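Rutinosidase (Aspergillus niger, PDB 6I1A) hydrolyses glycosidic bonds as a secreted family 5 glycoside hydrolase, releasing rutinose from flavonoid glycosides, and probably also trims beta-1,3-glucans. Local coordinates at residues G141-L146 / E190-P195; M240-F245 / D264-Y269; T259-D264 / G295-F300; V299-W304 / S330-S335. All blocks are in the same frame, centred on the assembly; numbering follows the deposited sequence.

Contact 1: G141-L146 / E190-P195; sequences GGVNGL and EPINEP. With EDO (1,2-ethanediol), chain K.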
loop_
_atom_site.group_PDB
_atom_site.type_symbol
_atom_site.label_atom_id
_atom_site.label_comp_id
_atom_site.label_asym_id
_atom_site.label_seq_id
_atom_site.Cartn_x
_atom_site.Cartn_y
_atom_site.Cartn_z
ATOM N N GLY A 141 22.084 11.323 -15.850
ATOM C CA GLY A 141 22.564 10.359 -14.873
ATOM C C GLY A 141 21.517 9.327 -14.443
ATOM O O GLY A 141 21.906 8.263 -14.006
ATOM N N GLY A 142 20.254 9.650 -14.635
ATOM C CA GLY A 142 19.215 8.655 -14.352
ATOM C C GLY A 142 18.586 8.872 -12.989
ATOM O O GLY A 142 19.300 8.892 -11.982
ATOM N N VAL A 143 17.249 8.969 -12.961
ATOM C CA VAL A 143 16.549 9.300 -11.710
ATOM C C VAL A 143 15.807 8.103 -11.088
ATOM O O VAL A 143 15.264 8.299 -9.986
ATOM C CB VAL A 143 15.561 10.464 -11.867
ATOM C CG1 VAL A 143 16.250 11.739 -12.372
ATOM C CG2 VAL A 143 14.436 10.124 -12.784
ATOM N N ASN A 144 15.801 6.941 -11.735
ATOM C CA ASN A 144 15.038 5.821 -11.142
ATOM C C ASN A 144 15.488 4.452 -11.636
ATOM O O ASN A 144 14.763 3.457 -11.418
ATOM C CB ASN A 144 13.542 5.973 -11.427
ATOM C CG ASN A 144 13.268 6.238 -12.887
ATOM O OD1 ASN A 144 13.963 5.744 -13.774
ATOM N ND2 ASN A 144 12.177 6.970 -13.160
ATOM N N GLY A 145 16.656 4.320 -12.262
ATOM C CA GLY A 145 17.120 2.995 -12.722
ATOM C C GLY A 145 16.295 2.429 -13.849
ATOM O O GLY A 145 16.488 1.259 -14.193
ATOM N N LEU A 146 15.371 3.152 -14.448
ATOM C CA LEU A 146 14.477 2.658 -15.488
ATOM C C LEU A 146 14.756 3.416 -16.781
ATOM O O LEU A 146 15.306 4.561 -16.724
ATOM C CB LEU A 146 13.001 2.835 -15.124
ATOM C CG LEU A 146 12.584 2.077 -13.869
ATOM C CD1 LEU A 146 11.239 2.573 -13.411
ATOM C CD2 LEU A 146 12.590 0.541 -14.087
ATOM N N GLU A 190 7.162 20.744 -15.778
ATOM C CA GLU A 190 7.313 19.583 -14.891
ATOM C C GLU A 190 8.743 19.060 -14.964
ATOM O O GLU A 190 9.147 18.431 -15.960
ATOM C CB GLU A 190 6.356 18.451 -15.296
ATOM C CG GLU A 190 6.387 17.308 -14.308
ATOM C CD GLU A 190 5.260 16.327 -14.459
ATOM O OE1 GLU A 190 4.752 16.128 -15.582
ATOM O OE2 GLU A 190 4.813 15.807 -13.399
ATOM N N PRO A 191 9.583 19.377 -13.947
ATOM C CA PRO A 191 11.031 19.175 -14.096
ATOM C C PRO A 191 11.609 17.822 -13.684
ATOM O O PRO A 191 12.813 17.598 -13.807
ATOM C CB PRO A 191 11.552 20.278 -13.137
ATOM C CG PRO A 191 10.567 20.312 -12.033
ATOM C CD PRO A 191 9.242 20.196 -12.789
ATOM N N ILE A 192 10.747 16.917 -13.219
ATOM C CA ILE A 192 11.213 15.548 -12.915
ATOM C C ILE A 192 10.007 14.615 -13.011
ATOM O O ILE A 192 8.857 15.073 -12.855
ATOM C CB ILE A 192 11.898 15.475 -11.520
ATOM C CG1 ILE A 192 12.816 14.243 -11.376
ATOM C CG2 ILE A 192 10.903 15.567 -10.387
ATOM C CD1 ILE A 192 13.837 14.410 -10.232
ATOM N N ASN A 193 10.304 13.329 -13.224
ATOM C CA ASN A 193 9.253 12.288 -13.310
ATOM C C ASN A 193 9.705 11.055 -12.566
ATOM O O ASN A 193 10.777 10.495 -12.872
ATOM C CB ASN A 193 8.998 11.946 -14.764
ATOM C CG ASN A 193 7.904 10.907 -14.884
ATOM O OD1 ASN A 193 6.732 11.247 -14.752
ATOM N ND2 ASN A 193 8.286 9.647 -15.134
ATOM N N GLU A 194 8.945 10.618 -11.554
ATOM C CA GLU A 194 9.128 9.351 -10.830
ATOM C C GLU A 194 10.580 9.132 -10.394
ATOM O O GLU A 194 11.148 8.055 -10.613
ATOM C CB GLU A 194 8.567 8.183 -11.642
ATOM C CG GLU A 194 7.092 8.277 -11.880
ATOM C CD GLU A 194 6.532 7.097 -12.669
ATOM O OE1 GLU A 194 7.235 6.105 -12.942
ATOM O OE2 GLU A 194 5.252 7.115 -12.887
ATOM N N PRO A 195 11.175 10.092 -9.649
ATOM C CA PRO A 195 12.478 9.817 -9.051
ATOM C C PRO A 195 12.343 8.690 -8.027
ATOM O O PRO A 195 11.374 8.654 -7.240
ATOM C CB PRO A 195 12.848 11.166 -8.386
ATOM C CG PRO A 195 11.496 11.802 -8.089
ATOM C CD PRO A 195 10.615 11.378 -9.231
HETATM C C1 EDO K . 5.626 3.314 -14.120
HETATM O O1 EDO K . 6.394 4.365 -14.633
HETATM C C2 EDO K . 4.254 3.795 -13.797
HETATM O O2 EDO K . 4.198 4.640 -12.613
HETATM O O HOH W 1 11.231 8.970 -15.197
#
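The N144 side chain reaches across to the backbone of E194, joining the loop after strand 131-136 to the loop after strand 187-190 in this TIM barrel. Residues 193-195 spell the Asn-Glu-Pro sequence that follows a barrel strand at the active-site end in family 5 glycoside hydrolases. With chi1 at 50°, N144 CG sits between its own backbone N and carbonyl carbon, bringing the side chain alongside one acceptor. N144 CB lies 3.3 Å from E194 O and CG 3.6 Å from the same oxygen; at the tip ND2 donates to E194 O at 3.0 Å with an N-H...O angle of 160°. The acceptor lies near the amide plane, while ND2 stands 48° out of the E194 carbonyl plane. The other branch, OD1, accepts L146 N at 3.0 Å, an Asx turn that fixes the amide's rotation. Water 1 adds a bridge, taking a weak bond from N144 ND2 and pairing with O and ND2 of N193, whose OD1 is bonded to R92. In V143, the residue preceding N144, CG2 packs on N193 O at 3.7 Å and O makes a CA-H...O contact with P195 CA at 3.3 Å. The E194 carboxylate bonds an ethanediol through both oxygens, and OE2 is also bonded to H266 ND1. V143 CG1 completes the apolar side, 4.2 Å from I192 CD1.

Contact 2: M240-F245 / D264-Y269; sequences MFQGSF and DTHHYY. With EDO (1,2-ethanediol), chain H.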
loop_
_atom_site.group_PDB
_atom_site.type_symbol
_atom_site.label_atom_id
_atom_site.label_comp_id
_atom_site.label_asym_id
_atom_site.label_seq_id
_atom_site.Cartn_x
_atom_site.Cartn_y
_atom_site.Cartn_z
ATOM N N MET A 240 5.004 21.931 -11.863
ATOM C CA MET A 240 4.330 20.686 -11.499
ATOM C C MET A 240 5.366 19.699 -10.946
ATOM O O MET A 240 6.330 19.304 -11.662
ATOM C CB MET A 240 3.650 20.121 -12.735
ATOM C CG MET A 240 2.969 18.773 -12.475
ATOM S SD MET A 240 1.845 18.257 -13.813
ATOM C CE MET A 240 0.460 19.338 -13.524
ATOM N N PHE A 241 5.195 19.375 -9.684
ATOM C CA PHE A 241 6.099 18.514 -8.908
ATOM C C PHE A 241 5.537 17.095 -8.867
ATOM O O PHE A 241 4.480 16.870 -8.234
ATOM C CB PHE A 241 6.297 19.085 -7.512
ATOM C CG PHE A 241 7.224 18.300 -6.633
ATOM C CD1 PHE A 241 8.150 17.392 -7.146
ATOM C CD2 PHE A 241 7.184 18.504 -5.268
ATOM C CE1 PHE A 241 8.972 16.648 -6.299
ATOM C CE2 PHE A 241 8.028 17.782 -4.434
ATOM C CZ PHE A 241 8.902 16.851 -4.932
ATOM N N GLN A 242 6.227 16.177 -9.549
ATOM C CA GLN A 242 5.936 14.730 -9.477
ATOM C C GLN A 242 6.797 14.160 -8.343
ATOM O O GLN A 242 7.983 13.864 -8.562
ATOM C CB GLN A 242 6.225 14.092 -10.832
ATOM C CG GLN A 242 5.477 12.807 -11.108
ATOM C CD GLN A 242 5.699 11.768 -10.029
ATOM O OE1 GLN A 242 6.791 11.193 -9.938
ATOM N NE2 GLN A 242 4.696 11.539 -9.171
ATOM N N GLY A 243 6.229 14.099 -7.130
ATOM C CA GLY A 243 6.977 13.708 -5.935
ATOM C C GLY A 243 7.033 12.216 -5.745
ATOM O O GLY A 243 6.783 11.705 -4.648
ATOM N N SER A 244 7.428 11.491 -6.781
ATOM C CA SER A 244 7.552 10.020 -6.731
ATOM C C SER A 244 6.171 9.466 -6.356
ATOM O O SER A 244 5.149 9.956 -6.822
ATOM C CB SER A 244 8.689 9.605 -5.811
ATOM O OG SER A 244 9.041 8.235 -5.970
ATOM N N PHE A 245 6.136 8.481 -5.471
ATOM C CA PHE A 245 4.895 7.821 -5.019
ATOM C C PHE A 245 4.705 8.101 -3.557
ATOM O O PHE A 245 3.937 7.379 -2.913
ATOM C CB PHE A 245 4.934 6.329 -5.355
ATOM C CG PHE A 245 5.253 6.052 -6.799
ATOM C CD1 PHE A 245 4.278 6.238 -7.783
ATOM C CD2 PHE A 245 6.523 5.695 -7.170
ATOM C CE1 PHE A 245 4.621 6.017 -9.125
ATOM C CE2 PHE A 245 6.863 5.483 -8.484
ATOM C CZ PHE A 245 5.921 5.649 -9.454
ATOM N N ASP A 264 1.800 16.406 -9.235
ATOM C CA ASP A 264 1.404 15.405 -10.262
ATOM C C ASP A 264 1.440 14.045 -9.594
ATOM O O ASP A 264 2.530 13.549 -9.194
ATOM C CB ASP A 264 2.391 15.427 -11.407
ATOM C CG ASP A 264 2.199 14.327 -12.432
ATOM O OD1 ASP A 264 1.172 13.627 -12.313
ATOM O OD2 ASP A 264 3.021 14.168 -13.397
ATOM N N THR A 265 0.283 13.434 -9.374
ATOM C CA THR A 265 0.198 12.076 -8.848
ATOM C C THR A 265 -0.018 11.059 -9.959
ATOM O O THR A 265 -0.675 11.385 -10.950
ATOM C CB THR A 265 -0.898 11.948 -7.790
ATOM O OG1 THR A 265 -2.124 12.400 -8.384
ATOM C CG2 THR A 265 -0.558 12.720 -6.531
ATOM N N HIS A 266 0.614 9.908 -9.823
ATOM C CA HIS A 266 0.496 8.846 -10.849
ATOM C C HIS A 266 -0.165 7.651 -10.188
ATOM O O HIS A 266 0.349 7.155 -9.190
ATOM C CB HIS A 266 1.877 8.430 -11.379
ATOM C CG HIS A 266 2.541 9.480 -12.176
ATOM N ND1 HIS A 266 3.791 9.281 -12.772
ATOM C CD2 HIS A 266 2.154 10.722 -12.512
ATOM C CE1 HIS A 266 4.133 10.393 -13.422
ATOM N NE2 HIS A 266 3.157 11.323 -13.270
ATOM N N HIS A 267 -1.303 7.210 -10.701
ATOM C CA HIS A 267 -2.072 6.096 -10.087
ATOM C C HIS A 267 -2.300 4.988 -11.101
ATOM O O HIS A 267 -3.027 5.218 -12.092
ATOM C CB HIS A 267 -3.442 6.621 -9.568
ATOM C CG HIS A 267 -3.319 7.624 -8.476
ATOM N ND1 HIS A 267 -2.538 7.426 -7.369
ATOM C CD2 HIS A 267 -3.887 8.852 -8.371
ATOM C CE1 HIS A 267 -2.670 8.508 -6.582
ATOM N NE2 HIS A 267 -3.469 9.408 -7.175
ATOM N N TYR A 268 -1.728 3.837 -10.823
ATOM C CA TYR A 268 -1.842 2.644 -11.667
ATOM C C TYR A 268 -2.274 1.459 -10.849
ATOM O O TYR A 268 -2.177 1.429 -9.618
ATOM C CB TYR A 268 -0.493 2.380 -12.355
ATOM C CG TYR A 268 -0.129 3.368 -13.429
ATOM C CD1 TYR A 268 -0.790 3.354 -14.640
ATOM C CD2 TYR A 268 0.861 4.331 -13.239
ATOM C CE1 TYR A 268 -0.437 4.188 -15.686
ATOM C CE2 TYR A 268 1.236 5.150 -14.292
ATOM C CZ TYR A 268 0.581 5.087 -15.494
ATOM O OH TYR A 268 1.033 5.858 -16.565
ATOM N N TYR A 269 -2.781 0.466 -11.562
ATOM C CA TYR A 269 -3.483 -0.702 -10.949
ATOM C C TYR A 269 -3.046 -2.033 -11.523
ATOM O O TYR A 269 -3.642 -3.042 -11.145
ATOM C CB TYR A 269 -4.986 -0.515 -11.096
ATOM C CG TYR A 269 -5.421 0.824 -10.587
ATOM C CD1 TYR A 269 -5.604 1.108 -9.237
ATOM C CD2 TYR A 269 -5.647 1.855 -11.478
ATOM C CE1 TYR A 269 -5.899 2.381 -8.784
ATOM C CE2 TYR A 269 -5.940 3.132 -11.049
ATOM C CZ TYR A 269 -6.060 3.416 -9.698
ATOM O OH TYR A 269 -6.327 4.663 -9.232
HETATM C C1 EDO H . 3.109 13.909 -4.355
HETATM O O1 EDO H . 3.976 13.089 -3.633
HETATM C C2 EDO H . 2.985 13.362 -5.715
HETATM O O2 EDO H . 3.416 14.244 -6.632
HETATM O O HOH W 2 2.193 9.756 -7.331
#
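D264 O is gripped from two sources in this parallel strand pair of the barrel: Q242 NE2 donates to it at 3.0 Å, and O2 of an ethanediol at 2.8 Å. The same ethanediol oxygen accepts G243 N, so the small molecule bridges the two segments where the beta-alpha-beta unit 239-241, 248-252, 261-269 leaves its first strand. The neighbouring backbone link, D264 N to F241 O, measures 2.9 Å and continues the strand pairing. Q242 is the main side chain. The Q242 chain, bent at chi2 (-55°), turns its amide back toward its own loop, where NE2 meets S244 O and D264 O, both close to the amide plane; OE1 is taken by E194 N, leaving the amide tied at both ends. Its CG lies over one face of the H266 ring, 3.5 Å from H266 NE2, and the amide stacks on that ring, offset toward the rim, with planes 26° apart. H266 NE2 donates to D264 OD2 at 2.9 Å, and the ring's other nitrogen is also engaged, by E194. D264 OD2 also forms a salt bridge with R92. Water 2 connects S244 O with H266 N. At the stem of the D264 side chain, M240 CG packs against D264 CB at 3.6 Å.

Contact 3: T259-D264 / G295-F300; sequences TNLVFD and GKFPVF. With EDO (1,2-ethanediol), chain J; EDO (1,2-ethanediol), chain H.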
loop_
_atom_site.group_PDB
_atom_site.type_symbol
_atom_site.label_atom_id
_atom_site.label_comp_id
_atom_site.label_asym_id
_atom_site.label_seq_id
_atom_site.Cartn_x
_atom_site.Cartn_y
_atom_site.Cartn_z
ATOM N N THR A 259 3.612 29.405 -3.045
ATOM C CA THR A 259 4.382 28.840 -4.179
ATOM C C THR A 259 3.443 28.466 -5.319
ATOM O O THR A 259 2.433 27.839 -5.048
ATOM C CB THR A 259 5.211 27.631 -3.767
ATOM O OG1 THR A 259 5.939 27.879 -2.530
ATOM C CG2 THR A 259 6.213 27.250 -4.830
ATOM N N ASN A 260 3.807 28.831 -6.536
ATOM C CA ASN A 260 2.998 28.510 -7.749
ATOM C C ASN A 260 3.308 27.056 -8.122
ATOM O O ASN A 260 4.048 26.830 -9.084
ATOM C CB ASN A 260 3.247 29.507 -8.860
ATOM C CG ASN A 260 2.243 29.408 -9.984
ATOM O OD1 ASN A 260 1.273 28.614 -9.868
ATOM N ND2 ASN A 260 2.446 30.167 -11.041
ATOM N N LEU A 261 2.710 26.136 -7.393
ATOM C CA LEU A 261 3.071 24.708 -7.429
ATOM C C LEU A 261 1.796 23.881 -7.529
ATOM O O LEU A 261 0.788 24.214 -6.874
ATOM C CB LEU A 261 3.760 24.393 -6.111
ATOM C CG LEU A 261 4.329 22.994 -5.955
ATOM C CD1 LEU A 261 5.579 22.856 -6.774
ATOM C CD2 LEU A 261 4.621 22.792 -4.464
ATOM N N VAL A 262 1.890 22.804 -8.280
ATOM C CA VAL A 262 0.834 21.772 -8.358
ATOM C C VAL A 262 1.525 20.427 -8.289
ATOM O O VAL A 262 2.593 20.240 -8.899
ATOM C CB VAL A 262 0.019 21.962 -9.651
ATOM C CG1 VAL A 262 0.861 21.956 -10.915
ATOM C CG2 VAL A 262 -1.110 20.916 -9.783
ATOM N N PHE A 263 0.938 19.471 -7.592
ATOM C CA PHE A 263 1.478 18.113 -7.561
ATOM C C PHE A 263 0.958 17.285 -8.735
ATOM O O PHE A 263 -0.202 17.450 -9.106
ATOM C CB PHE A 263 1.108 17.418 -6.259
ATOM C CG PHE A 263 1.815 17.945 -5.056
ATOM C CD1 PHE A 263 3.137 17.626 -4.855
ATOM C CD2 PHE A 263 1.091 18.541 -4.036
ATOM C CE1 PHE A 263 3.808 18.061 -3.720
ATOM C CE2 PHE A 263 1.744 18.982 -2.889
ATOM C CZ PHE A 263 3.110 18.708 -2.734
ATOM N N ASP A 264 1.800 16.406 -9.235
ATOM C CA ASP A 264 1.404 15.405 -10.262
ATOM C C ASP A 264 1.440 14.045 -9.594
ATOM O O ASP A 264 2.530 13.549 -9.194
ATOM C CB ASP A 264 2.391 15.427 -11.407
ATOM C CG ASP A 264 2.199 14.327 -12.432
ATOM O OD1 ASP A 264 1.172 13.627 -12.313
ATOM O OD2 ASP A 264 3.021 14.168 -13.397
ATOM N N GLY A 295 -5.196 19.678 0.764
ATOM C CA GLY A 295 -5.692 20.890 0.123
ATOM C C GLY A 295 -4.716 22.067 0.153
ATOM O O GLY A 295 -5.011 23.120 -0.434
ATOM N N LYS A 296 -3.530 21.878 0.737
ATOM C CA LYS A 296 -2.581 23.004 0.810
ATOM C C LYS A 296 -2.222 23.436 -0.618
ATOM O O LYS A 296 -2.143 24.616 -0.920
ATOM C CB LYS A 296 -1.311 22.641 1.563
ATOM C CG LYS A 296 -0.362 23.814 1.711
ATOM C CD LYS A 296 0.802 23.502 2.575
ATOM C CE LYS A 296 1.717 24.709 2.750
ATOM N NZ LYS A 296 2.926 24.364 3.563
ATOM N N PHE A 297 -1.886 22.445 -1.481
ATOM C CA PHE A 297 -1.651 22.646 -2.913
ATOM C C PHE A 297 -2.620 21.818 -3.776
ATOM O O PHE A 297 -3.104 20.766 -3.366
ATOM C CB PHE A 297 -0.221 22.223 -3.256
ATOM C CG PHE A 297 0.832 23.090 -2.572
ATOM C CD1 PHE A 297 1.074 24.348 -3.066
ATOM C CD2 PHE A 297 1.518 22.618 -1.472
ATOM C CE1 PHE A 297 1.980 25.178 -2.421
ATOM C CE2 PHE A 297 2.451 23.448 -0.831
ATOM C CZ PHE A 297 2.665 24.705 -1.317
ATOM N N PRO A 298 -2.827 22.291 -5.014
ATOM C CA PRO A 298 -3.665 21.547 -5.950
ATOM C C PRO A 298 -2.904 20.304 -6.426
ATOM O O PRO A 298 -1.657 20.243 -6.418
ATOM C CB PRO A 298 -3.946 22.497 -7.077
ATOM C CG PRO A 298 -2.772 23.491 -7.032
ATOM C CD PRO A 298 -2.417 23.565 -5.577
ATOM N N VAL A 299 -3.674 19.292 -6.871
ATOM C CA VAL A 299 -3.182 18.002 -7.369
ATOM C C VAL A 299 -3.776 17.765 -8.755
ATOM O O VAL A 299 -4.945 18.013 -8.983
ATOM C CB VAL A 299 -3.552 16.871 -6.406
ATOM C CG1 VAL A 299 -3.229 15.468 -6.957
ATOM C CG2 VAL A 299 -2.857 17.090 -5.064
ATOM N N PHE A 300 -2.969 17.245 -9.641
ATOM C CA PHE A 300 -3.400 16.763 -10.972
ATOM C C PHE A 300 -2.916 15.318 -11.133
ATOM O O PHE A 300 -1.769 15.041 -10.819
ATOM C CB PHE A 300 -2.799 17.647 -12.042
ATOM C CG PHE A 300 -3.211 17.381 -13.466
ATOM C CD1 PHE A 300 -4.489 17.726 -13.892
ATOM C CD2 PHE A 300 -2.362 16.783 -14.382
ATOM C CE1 PHE A 300 -4.898 17.488 -15.208
ATOM C CE2 PHE A 300 -2.752 16.536 -15.688
ATOM C CZ PHE A 300 -4.009 16.933 -16.097
HETATM C C1 EDO J . -1.021 27.014 -7.825
HETATM O O1 EDO J . -0.624 26.547 -6.603
HETATM C C2 EDO J . -1.241 28.521 -7.819
HETATM O O2 EDO J . -2.323 28.946 -6.969
HETATM C C1 EDO H . 3.109 13.909 -4.355
HETATM O O1 EDO H . 3.976 13.089 -3.633
HETATM C C2 EDO H . 2.985 13.362 -5.715
HETATM O O2 EDO H . 3.416 14.244 -6.632
#
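Backbone hydrogen bonds carry the contact between F263 and its neighbours: F263 N donates to P298 O at 3.0 Å (N-H...O 168°), and F300 N to F263 O at 2.8 Å (166°). Weaker CA-H...O contacts run beside them, the shortest from D264 CA to F300 O at 3.2 Å. The apolar set centres on the F297 ring. L261 CD2 sits over its face, 4.0 Å from the centroid and nearly on the ring normal, a CH-pi contact. F263 meets F297 obliquely, its CE2 lying 3.8 Å from F297 CB. On the other strand face V262 CG2 packs between P298 CG and F300 CB. O1 of an ethanediol donates to L261 O at 2.7 Å beside P298. Successive bridges, F263 with V299 and D264 with F300, make strands 261-269 and 299-308 parallel neighbours, and helix 280-290 between them in the chain makes the unit a beta-alpha-beta crossover of the TIM barrel.

Contact 4: V299-W304 / S330-S335; sequences VFVGEW and SFSQGS. With EDO (1,2-ethanediol), chain Q.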
loop_
_atom_site.group_PDB
_atom_site.type_symbol
_atom_site.label_atom_id
_atom_site.label_comp_id
_atom_site.label_asym_id
_atom_site.label_seq_id
_atom_site.Cartn_x
_atom_site.Cartn_y
_atom_site.Cartn_z
ATOM N N VAL A 299 -3.674 19.292 -6.871
ATOM C CA VAL A 299 -3.182 18.002 -7.369
ATOM C C VAL A 299 -3.776 17.765 -8.755
ATOM O O VAL A 299 -4.945 18.013 -8.983
ATOM C CB VAL A 299 -3.552 16.871 -6.406
ATOM C CG1 VAL A 299 -3.229 15.468 -6.957
ATOM C CG2 VAL A 299 -2.857 17.090 -5.064
ATOM N N PHE A 300 -2.969 17.245 -9.641
ATOM C CA PHE A 300 -3.400 16.763 -10.972
ATOM C C PHE A 300 -2.916 15.318 -11.133
ATOM O O PHE A 300 -1.769 15.041 -10.819
ATOM C CB PHE A 300 -2.799 17.647 -12.042
ATOM C CG PHE A 300 -3.211 17.381 -13.466
ATOM C CD1 PHE A 300 -4.489 17.726 -13.892
ATOM C CD2 PHE A 300 -2.362 16.783 -14.382
ATOM C CE1 PHE A 300 -4.898 17.488 -15.208
ATOM C CE2 PHE A 300 -2.752 16.536 -15.688
ATOM C CZ PHE A 300 -4.009 16.933 -16.097
ATOM N N VAL A 301 -3.771 14.416 -11.615
ATOM C CA VAL A 301 -3.413 12.999 -11.755
ATOM C C VAL A 301 -2.784 12.871 -13.128
ATOM O O VAL A 301 -3.477 12.595 -14.141
ATOM C CB VAL A 301 -4.614 12.069 -11.529
ATOM C CG1 VAL A 301 -4.205 10.626 -11.737
ATOM C CG2 VAL A 301 -5.141 12.278 -10.130
ATOM N N GLY A 302 -1.491 13.175 -13.237
ATOM C CA GLY A 302 -0.859 13.279 -14.558
ATOM C C GLY A 302 -0.652 11.984 -15.306
ATOM O O GLY A 302 -0.324 12.071 -16.521
ATOM N N GLU A 303 -0.749 10.859 -14.650
ATOM C CA GLU A 303 -0.714 9.556 -15.335
ATOM C C GLU A 303 -1.661 8.627 -14.582
ATOM O O GLU A 303 -1.617 8.552 -13.341
ATOM C CB GLU A 303 0.640 8.878 -15.349
ATOM C CG GLU A 303 1.699 9.598 -16.134
ATOM C CD GLU A 303 2.982 8.805 -16.275
ATOM O OE1 GLU A 303 2.990 7.537 -16.070
ATOM O OE2 GLU A 303 4.040 9.433 -16.536
ATOM N N TRP A 304 -2.400 7.837 -15.361
ATOM C CA TRP A 304 -3.227 6.712 -14.875
ATOM C C TRP A 304 -3.664 5.906 -16.072
ATOM O O TRP A 304 -3.594 6.364 -17.229
ATOM C CB TRP A 304 -4.432 7.195 -14.042
ATOM C CG TRP A 304 -5.521 7.819 -14.868
ATOM C CD1 TRP A 304 -5.515 8.979 -15.574
ATOM C CD2 TRP A 304 -6.830 7.226 -15.092
ATOM N NE1 TRP A 304 -6.743 9.182 -16.169
ATOM C CE2 TRP A 304 -7.561 8.122 -15.904
ATOM C CE3 TRP A 304 -7.430 6.040 -14.649
ATOM C CZ2 TRP A 304 -8.889 7.864 -16.242
ATOM C CZ3 TRP A 304 -8.754 5.795 -14.987
ATOM C CH2 TRP A 304 -9.424 6.705 -15.785
ATOM N N SER A 330 -13.138 15.508 -9.421
ATOM C CA SER A 330 -13.911 15.872 -8.202
ATOM C C SER A 330 -12.984 16.103 -7.024
ATOM O O SER A 330 -13.087 17.158 -6.378
ATOM C CB SER A 330 -14.960 14.901 -7.890
ATOM O OG SER A 330 -15.772 15.450 -6.860
ATOM N N PHE A 331 -12.042 15.204 -6.813
ATOM C CA PHE A 331 -11.156 15.271 -5.631
ATOM C C PHE A 331 -9.818 15.924 -5.974
ATOM O O PHE A 331 -9.011 16.140 -4.997
ATOM C CB PHE A 331 -10.940 13.894 -5.048
ATOM C CG PHE A 331 -12.225 13.312 -4.526
ATOM C CD1 PHE A 331 -12.855 13.880 -3.440
ATOM C CD2 PHE A 331 -12.774 12.195 -5.111
ATOM C CE1 PHE A 331 -14.074 13.372 -3.010
ATOM C CE2 PHE A 331 -13.975 11.687 -4.657
ATOM C CZ PHE A 331 -14.591 12.262 -3.594
ATOM N N SER A 332 -9.575 16.259 -7.216
ATOM C CA SER A 332 -8.340 16.943 -7.621
ATOM C C SER A 332 -8.675 17.808 -8.830
ATOM O O SER A 332 -9.878 18.070 -9.115
ATOM C CB SER A 332 -7.227 15.930 -7.808
ATOM O OG SER A 332 -7.583 14.736 -8.476
ATOM N N GLN A 333 -7.695 18.265 -9.601
ATOM C CA GLN A 333 -7.967 19.196 -10.703
ATOM C C GLN A 333 -8.156 18.527 -12.064
ATOM O O GLN A 333 -8.064 19.192 -13.049
ATOM C CB GLN A 333 -6.870 20.261 -10.789
ATOM C CG GLN A 333 -6.544 20.941 -9.468
ATOM C CD GLN A 333 -7.752 21.564 -8.820
ATOM O OE1 GLN A 333 -8.471 22.347 -9.486
ATOM N NE2 GLN A 333 -7.962 21.254 -7.582
ATOM N N GLY A 334 -8.281 17.235 -12.094
ATOM C CA GLY A 334 -8.390 16.493 -13.342
ATOM C C GLY A 334 -7.265 15.499 -13.475
ATOM O O GLY A 334 -6.618 15.141 -12.490
ATOM N N SER A 335 -7.065 15.042 -14.684
ATOM C CA SER A 335 -6.150 13.934 -14.939
ATOM C C SER A 335 -5.705 13.948 -16.397
ATOM O O SER A 335 -6.381 14.525 -17.248
ATOM C CB SER A 335 -6.771 12.607 -14.554
ATOM O OG SER A 335 -7.959 12.377 -15.340
HETATM C C1 EDO Q . -17.270 12.256 -6.899
HETATM O O1 EDO Q . -17.614 13.589 -7.195
HETATM C C2 EDO Q . -16.794 11.454 -8.036
HETATM O O2 EDO Q . -17.876 11.178 -8.925
HETATM O O HOH W 3 -7.384 11.422 -17.886
#
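The F300 ring lies against the backbone of G334 and S335, one face toward S335 CA, which stands 3.7 Å above the plane and toward the rim. Its CE1 comes within 3.3 Å of S335 N, while Q333 O meets the ring in plane at the edge. Swung out opposite its amide nitrogen (chi1 -175°), the F300 ring lies over the peptide, where G334 brings no side chain. Next to it V301 CB and S335 CB touch at 3.8 Å, although the S335 side chain sets out away from strand 299-308, and V299 CB packs on S332 CB. W304 approaches S335 differently: the indole NE1 and S335 OG are joined through water 3, which lies in the plane of the indole at its edge, accepts from NE1 at 2.9 Å and donates to OG at 2.8 Å. The indole is further braced by edge-to-face contacts with W328 and Y337. Two backbone bonds set this order, Q333 N to V299 O at 2.8 Å and V301 N to G334 O at 3.1 Å, with the single bridge at V301 and S335. The pairing brings strand 334-337 beside strand 299-308, as neighbouring strands meet in the closed wall of a TIM barrel.

How the contacts relate
From the N terminus, contact 1 comes first, closing a loop of 43 residues that holds helix 161-179, and it ends before contact 2 opens. Contact 2 closes the loop holding helix 248-252, and contact 3 the one holding helix 280-290. These two cross: segments 240-245, 259-264, 264-269 and 295-300 alternate and share D264, so strand 261-269 pairs with 239-241 on one side and with 299-308 on the other. Contact 4 starts on residues 299-300, where contact 3 ends, and closes a loop through helix 317-331 onto strand 334-337. No contact nests within another. At what is probably the active-site end of the barrel, Y268 OH is bonded to E303 OE1, linking contacts 2 and 4.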